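Local coordinates for glycoside hydrolase family protein (Novosphingobium sp. PP1Y, PDB 6Q2F), which probably hydrolyses terminal alpha-L-rhamnose units from glycosides, acting as an alpha-L-rhamnosidase, at residues K627-Y636 with Y762-L773. Numbering follows the deposited sequence.
Sequences KGAASVAHLY and YDYINFNALTEL
Leu773 CD1 sits over the centre of one face of the Tyr636 ring, 3.5 Å from its centroid, a CH-pi contact, while Asn768 OD1 meets the same ring at its edge, in plane. Tyr636 OH lies 2.4 Å from Asn768 OD1, implausibly short, so the details of that hydrogen bond are doubtful; a water joins the hydroxyl to Asn766 ND2. More than two turns earlier in the helix, Lys627 CE lies over one face of the Tyr762 ring with NZ beyond it, 4.5 Å from the centroid, a cation-pi contact. Lys627 CG, anti to its own amide nitrogen (chi1 -166°), and a bend at chi2 carry the lysine past Tyr764 CE2 to Tyr762, where NZ also gives a weak hydrogen bond to Tyr762 O. The His634 ring has Ala630 O over one face and Asp763 at its edge: ND1 donates to OD1 at 2.7 Å, nearly straight (168°), on the syn side but tilted out of the carboxylate plane; Tyr789 holds OD2. Ser631 OG accepts from Tyr764 N (2.9 Å) and donates to Lys627 O. Leu635 CD1 packs on Ile765 CG2 at 3.7 Å. Asn766 N-caps helix 767-773 through Ala769 N. The 627-636 part of helix 620-636 crosses strand 762-765 at 88°: an outer helix of the (beta/alpha)8 barrel, between strands 604-610 and 642-649, packs against a second alpha/beta sheet, where strand 762-765 pairs parallel with strand 734-737.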
ATOM      1  N   LYS A 627       3.183   7.537  -1.944  1.00 22.30           N
ATOM      2  CA  LYS A 627       3.671   8.824  -1.466  1.00 27.34           C
ATOM      3  C   LYS A 627       4.296   8.658  -0.087  1.00 27.07           C
ATOM      4  O   LYS A 627       5.347   9.239   0.206  1.00 23.47           O
ATOM      5  CB  LYS A 627       2.532   9.849  -1.443  1.00 25.90           C
ATOM      6  CG  LYS A 627       3.002  11.307  -1.275  1.00 27.87           C
ATOM      7  CD  LYS A 627       3.873  11.773  -2.435  1.00 25.34           C
ATOM      8  CE  LYS A 627       4.269  13.272  -2.275  1.00 27.23           C
ATOM      9  NZ  LYS A 627       5.191  13.689  -3.374  1.00 28.46           N
ATOM     10  N   GLY A 628       3.692   7.812   0.750  1.00 25.59           N
ATOM     11  CA  GLY A 628       4.310   7.485   2.026  1.00 24.54           C
ATOM     12  C   GLY A 628       5.659   6.828   1.849  1.00 25.05           C
ATOM     13  O   GLY A 628       6.632   7.189   2.511  1.00 24.99           O
ATOM     14  N   ALA A 629       5.739   5.844   0.957  1.00 28.68           N
ATOM     15  CA  ALA A 629       7.012   5.162   0.766  1.00 25.45           C
ATOM     16  C   ALA A 629       8.064   6.121   0.216  1.00 24.63           C
ATOM     17  O   ALA A 629       9.227   6.076   0.624  1.00 25.01           O
ATOM     18  CB  ALA A 629       6.836   3.957  -0.165  1.00 25.71           C
ATOM     19  N   ALA A 630       7.673   6.997  -0.720  1.00 22.18           N
ATOM     20  CA  ALA A 630       8.637   7.952  -1.253  1.00 23.22           C
ATOM     21  C   ALA A 630       9.101   8.903  -0.159  1.00 23.35           C
ATOM     22  O   ALA A 630      10.293   9.218  -0.068  1.00 25.82           O
ATOM     23  CB  ALA A 630       8.035   8.736  -2.422  1.00 19.49           C
ATOM     24  N   SER A 631       8.177   9.353   0.697  1.00 23.38           N
ATOM     25  CA  SER A 631       8.557  10.246   1.788  1.00 25.47           C
ATOM     26  C   SER A 631       9.569   9.582   2.710  1.00 24.09           C
ATOM     27  O   SER A 631      10.530  10.219   3.150  1.00 21.93           O
ATOM     28  CB  SER A 631       7.315  10.680   2.563  1.00 23.99           C
ATOM     29  OG  SER A 631       6.349  11.246   1.686  1.00 24.88           O
ATOM     30  N   VAL A 632       9.379   8.294   3.007  1.00 19.13           N
ATOM     31  CA  VAL A 632      10.340   7.583   3.855  1.00 22.15           C
ATOM     32  C   VAL A 632      11.728   7.658   3.238  1.00 22.74           C
ATOM     33  O   VAL A 632      12.699   8.081   3.885  1.00 22.76           O
ATOM     34  CB  VAL A 632       9.905   6.118   4.078  1.00 24.10           C
ATOM     35  CG1 VAL A 632      11.038   5.337   4.771  1.00 19.59           C
ATOM     36  CG2 VAL A 632       8.661   6.059   4.951  1.00 21.12           C
ATOM     37  N   ALA A 633      11.833   7.277   1.962  1.00 24.06           N
ATOM     38  CA  ALA A 633      13.134   7.236   1.303  1.00 23.12           C
ATOM     39  C   ALA A 633      13.789   8.613   1.255  1.00 23.18           C
ATOM     40  O   ALA A 633      15.015   8.717   1.306  1.00 26.39           O
ATOM     41  CB  ALA A 633      12.988   6.666  -0.104  1.00 19.20           C
ATOM     42  N   HIS A 634      12.993   9.676   1.116  1.00 23.59           N
ATOM     43  CA  HIS A 634      13.565  11.020   1.097  1.00 24.92           C
ATOM     44  C   HIS A 634      14.061  11.411   2.486  1.00 31.35           C
ATOM     45  O   HIS A 634      15.179  11.918   2.638  1.00 26.46           O
ATOM     46  CB  HIS A 634      12.531  12.042   0.597  1.00 19.87           C
ATOM     47  CG  HIS A 634      11.971  11.743  -0.758  1.00 24.39           C
ATOM     48  ND1 HIS A 634      10.805  12.322  -1.216  1.00 26.44           N
ATOM     49  CD2 HIS A 634      12.403  10.931  -1.755  1.00 25.59           C
ATOM     50  CE1 HIS A 634      10.538  11.879  -2.432  1.00 26.12           C
ATOM     51  NE2 HIS A 634      11.499  11.042  -2.787  1.00 28.31           N
ATOM     52  N   LEU A 635      13.242  11.175   3.506  1.00 30.44           N
ATOM     53  CA  LEU A 635      13.586  11.601   4.855  1.00 27.02           C
ATOM     54  C   LEU A 635      14.673  10.727   5.472  1.00 29.58           C
ATOM     55  O   LEU A 635      15.643  11.257   6.022  1.00 26.68           O
ATOM     56  CB  LEU A 635      12.328  11.616   5.722  1.00 22.85           C
ATOM     57  CG  LEU A 635      11.534  12.869   5.364  1.00 27.03           C
ATOM     58  CD1 LEU A 635      10.071  12.600   5.472  1.00 30.60           C
ATOM     59  CD2 LEU A 635      11.929  14.014   6.300  1.00 24.55           C
ATOM     60  N   TYR A 636      14.564   9.399   5.359  1.00 29.15           N
ATOM     61  CA  TYR A 636      15.516   8.533   6.048  1.00 24.80           C
ATOM     62  C   TYR A 636      16.713   8.162   5.186  1.00 26.14           C
ATOM     63  O   TYR A 636      17.591   7.437   5.660  1.00 28.57           O
ATOM     64  CB  TYR A 636      14.806   7.273   6.582  1.00 30.82           C
ATOM     65  CG  TYR A 636      13.853   7.626   7.703  1.00 27.24           C
ATOM     66  CD1 TYR A 636      12.565   8.074   7.423  1.00 23.57           C
ATOM     67  CD2 TYR A 636      14.253   7.549   9.052  1.00 29.50           C
ATOM     68  CE1 TYR A 636      11.698   8.423   8.442  1.00 22.55           C
ATOM     69  CE2 TYR A 636      13.389   7.919  10.084  1.00 19.35           C
ATOM     70  CZ  TYR A 636      12.117   8.345   9.775  1.00 24.98           C
ATOM     71  OH  TYR A 636      11.241   8.703  10.763  1.00 29.18           O
ATOM     72  N   TYR A 762       6.222  18.026  -2.102  1.00 28.19           N
ATOM     73  CA  TYR A 762       6.071  17.800  -0.676  1.00 27.34           C
ATOM     74  C   TYR A 762       6.387  16.354  -0.329  1.00 29.09           C
ATOM     75  O   TYR A 762       6.313  15.452  -1.172  1.00 27.85           O
ATOM     76  CB  TYR A 762       4.662  18.147  -0.180  1.00 27.91           C
ATOM     77  CG  TYR A 762       3.551  17.262  -0.705  1.00 36.58           C
ATOM     78  CD1 TYR A 762       3.018  17.457  -1.983  1.00 35.49           C
ATOM     79  CD2 TYR A 762       2.995  16.268   0.093  1.00 30.02           C
ATOM     80  CE1 TYR A 762       1.982  16.655  -2.465  1.00 29.16           C
ATOM     81  CE2 TYR A 762       1.969  15.474  -0.371  1.00 29.70           C
ATOM     82  CZ  TYR A 762       1.467  15.660  -1.652  1.00 36.94           C
ATOM     83  OH  TYR A 762       0.432  14.868  -2.099  1.00 36.19           O
ATOM     84  N   ASP A 763       6.785  16.176   0.930  1.00 28.79           N
ATOM     85  CA  ASP A 763       6.931  14.890   1.593  1.00 28.98           C
ATOM     86  C   ASP A 763       5.978  14.856   2.780  1.00 30.96           C
ATOM     87  O   ASP A 763       5.712  15.890   3.407  1.00 26.68           O
ATOM     88  CB  ASP A 763       8.362  14.680   2.127  1.00 25.62           C
ATOM     89  CG  ASP A 763       9.392  14.485   1.034  1.00 28.96           C
ATOM     90  OD1 ASP A 763       9.037  13.907  -0.011  1.00 32.28           O
ATOM     91  OD2 ASP A 763      10.564  14.901   1.245  1.00 26.21           O
ATOM     92  N   TYR A 764       5.476  13.672   3.102  1.00 29.87           N
ATOM     93  CA  TYR A 764       4.837  13.491   4.394  1.00 22.36           C
ATOM     94  C   TYR A 764       5.908  13.302   5.461  1.00 24.27           C
ATOM     95  O   TYR A 764       6.957  12.697   5.209  1.00 23.82           O
ATOM     96  CB  TYR A 764       3.929  12.271   4.397  1.00 26.29           C
ATOM     97  CG  TYR A 764       2.699  12.413   3.551  1.00 31.50           C
ATOM     98  CD1 TYR A 764       1.745  13.377   3.847  1.00 26.65           C
ATOM     99  CD2 TYR A 764       2.474  11.570   2.471  1.00 22.98           C
ATOM    100  CE1 TYR A 764       0.596  13.504   3.088  1.00 25.58           C
ATOM    101  CE2 TYR A 764       1.325  11.688   1.711  1.00 24.19           C
ATOM    102  CZ  TYR A 764       0.395  12.653   2.023  1.00 26.19           C
ATOM    103  OH  TYR A 764      -0.730  12.773   1.257  1.00 26.16           O
ATOM    104  N   ILE A 765       5.642  13.822   6.661  1.00 24.88           N
ATOM    105  CA  ILE A 765       6.458  13.540   7.840  1.00 26.58           C
ATOM    106  C   ILE A 765       5.529  13.042   8.932  1.00 25.39           C
ATOM    107  O   ILE A 765       4.423  13.570   9.106  1.00 21.30           O
ATOM    108  CB  ILE A 765       7.258  14.766   8.341  1.00 26.86           C
ATOM    109  CG1 ILE A 765       6.341  15.946   8.649  1.00 24.66           C
ATOM    110  CG2 ILE A 765       8.281  15.199   7.330  1.00 24.71           C
ATOM    111  CD1 ILE A 765       7.072  17.065   9.430  1.00 32.11           C
ATOM    112  N   ASN A 766       5.958  12.004   9.641  1.00 26.21           N
ATOM    113  CA  ASN A 766       5.226  11.460  10.768  1.00 27.44           C
ATOM    114  C   ASN A 766       5.860  11.948  12.067  1.00 32.33           C
ATOM    115  O   ASN A 766       6.761  12.801  12.073  1.00 29.41           O
ATOM    116  CB  ASN A 766       5.180   9.927  10.673  1.00 25.33           C
ATOM    117  CG  ASN A 766       6.552   9.280  10.830  1.00 28.13           C
ATOM    118  OD1 ASN A 766       7.582   9.953  10.771  1.00 27.56           O
ATOM    119  ND2 ASN A 766       6.566   7.954  11.002  1.00 22.79           N
ATOM    120  N   PHE A 767       5.380  11.419  13.194  1.00 33.46           N
ATOM    121  CA  PHE A 767       5.879  11.884  14.483  1.00 24.37           C
ATOM    122  C   PHE A 767       7.380  11.651  14.606  1.00 25.31           C
ATOM    123  O   PHE A 767       8.115  12.547  15.035  1.00 27.66           O
ATOM    124  CB  PHE A 767       5.099  11.199  15.613  1.00 22.45           C
ATOM    125  CG  PHE A 767       5.647  11.456  17.002  1.00 24.09           C
ATOM    126  CD1 PHE A 767       5.192  12.530  17.762  1.00 25.82           C
ATOM    127  CD2 PHE A 767       6.586  10.598  17.555  1.00 26.19           C
ATOM    128  CE1 PHE A 767       5.681  12.759  19.052  1.00 23.09           C
ATOM    129  CE2 PHE A 767       7.091  10.807  18.858  1.00 24.83           C
ATOM    130  CZ  PHE A 767       6.627  11.883  19.608  1.00 22.21           C
ATOM    131  N   ASN A 768       7.863  10.470  14.209  1.00 19.71           N
ATOM    132  CA  ASN A 768       9.292  10.175  14.341  1.00 23.74           C
ATOM    133  C   ASN A 768      10.132  11.123  13.495  1.00 26.56           C
ATOM    134  O   ASN A 768      11.152  11.645  13.954  1.00 31.29           O
ATOM    135  CB  ASN A 768       9.620   8.733  13.941  1.00 26.67           C
ATOM    136  CG  ASN A 768      11.131   8.451  14.040  1.00 43.47           C
ATOM    137  OD1 ASN A 768      11.880   8.611  13.064  1.00 38.09           O
ATOM    138  ND2 ASN A 768      11.586   8.093  15.236  1.00 45.30           N
ATOM    139  N   ALA A 769       9.742  11.321  12.236  1.00 24.31           N
ATOM    140  CA  ALA A 769      10.473  12.257  11.391  1.00 22.92           C
ATOM    141  C   ALA A 769      10.442  13.659  11.988  1.00 25.56           C
ATOM    142  O   ALA A 769      11.473  14.327  12.059  1.00 26.92           O
ATOM    143  CB  ALA A 769       9.903  12.249   9.973  1.00 23.14           C
ATOM    144  N   LEU A 770       9.271  14.114  12.433  1.00 30.02           N
ATOM    145  CA  LEU A 770       9.176  15.436  13.051  1.00 25.97           C
ATOM    146  C   LEU A 770      10.149  15.577  14.218  1.00 33.94           C
ATOM    147  O   LEU A 770      10.880  16.572  14.318  1.00 30.61           O
ATOM    148  CB  LEU A 770       7.741  15.705  13.520  1.00 25.07           C
ATOM    149  CG  LEU A 770       7.567  16.930  14.427  1.00 31.79           C
ATOM    150  CD1 LEU A 770       7.923  18.230  13.697  1.00 29.61           C
ATOM    151  CD2 LEU A 770       6.156  17.013  15.000  1.00 30.59           C
ATOM    152  N   THR A 771      10.200  14.570  15.089  1.00 27.46           N
ATOM    153  CA  THR A 771      10.883  14.713  16.371  1.00 29.86           C
ATOM    154  C   THR A 771      12.326  14.221  16.378  1.00 30.68           C
ATOM    155  O   THR A 771      13.048  14.514  17.338  1.00 30.14           O
ATOM    156  CB  THR A 771      10.119  13.974  17.471  1.00 27.60           C
ATOM    157  OG1 THR A 771      10.048  12.582  17.151  1.00 26.06           O
ATOM    158  CG2 THR A 771       8.713  14.539  17.619  1.00 28.59           C
ATOM    159  N   GLU A 772      12.771  13.495  15.351  1.00 29.69           N
ATOM    160  CA  GLU A 772      14.107  12.909  15.354  1.00 30.26           C
ATOM    161  C   GLU A 772      14.985  13.324  14.186  1.00 33.97           C
ATOM    162  O   GLU A 772      16.212  13.254  14.310  1.00 40.37           O
ATOM    163  CB  GLU A 772      14.021  11.375  15.346  1.00 31.13           C
ATOM    164  CG  GLU A 772      13.194  10.772  16.480  1.00 49.27           C
ATOM    165  CD  GLU A 772      13.916  10.806  17.818  1.00 72.45           C
ATOM    166  OE1 GLU A 772      15.154  11.003  17.823  1.00 82.01           O
ATOM    167  OE2 GLU A 772      13.248  10.629  18.859  1.00 80.21           O
ATOM    168  N   LEU A 773      14.408  13.723  13.053  1.00 24.95           N
ATOM    169  CA  LEU A 773      15.184  13.990  11.847  1.00 25.43           C
ATOM    170  C   LEU A 773      15.401  15.477  11.592  1.00 29.89           C
ATOM    171  O   LEU A 773      16.500  15.886  11.212  1.00 36.25           O
ATOM    172  CB  LEU A 773      14.495  13.389  10.614  1.00 28.36           C
ATOM    173  CG  LEU A 773      14.340  11.862  10.575  1.00 31.52           C
ATOM    174  CD1 LEU A 773      13.702  11.412   9.271  1.00 25.39           C
ATOM    175  CD2 LEU A 773      15.693  11.167  10.816  1.00 27.69           C
TER
HETATM  176  O   HOH W   1       5.459  16.203  -4.553  1.00 25.13           O
HETATM  177  O   HOH W   2       7.262  12.229  -1.082  1.00 27.11           O
HETATM  178  O   HOH W   3       9.049   6.921  10.925  1.00 26.37           O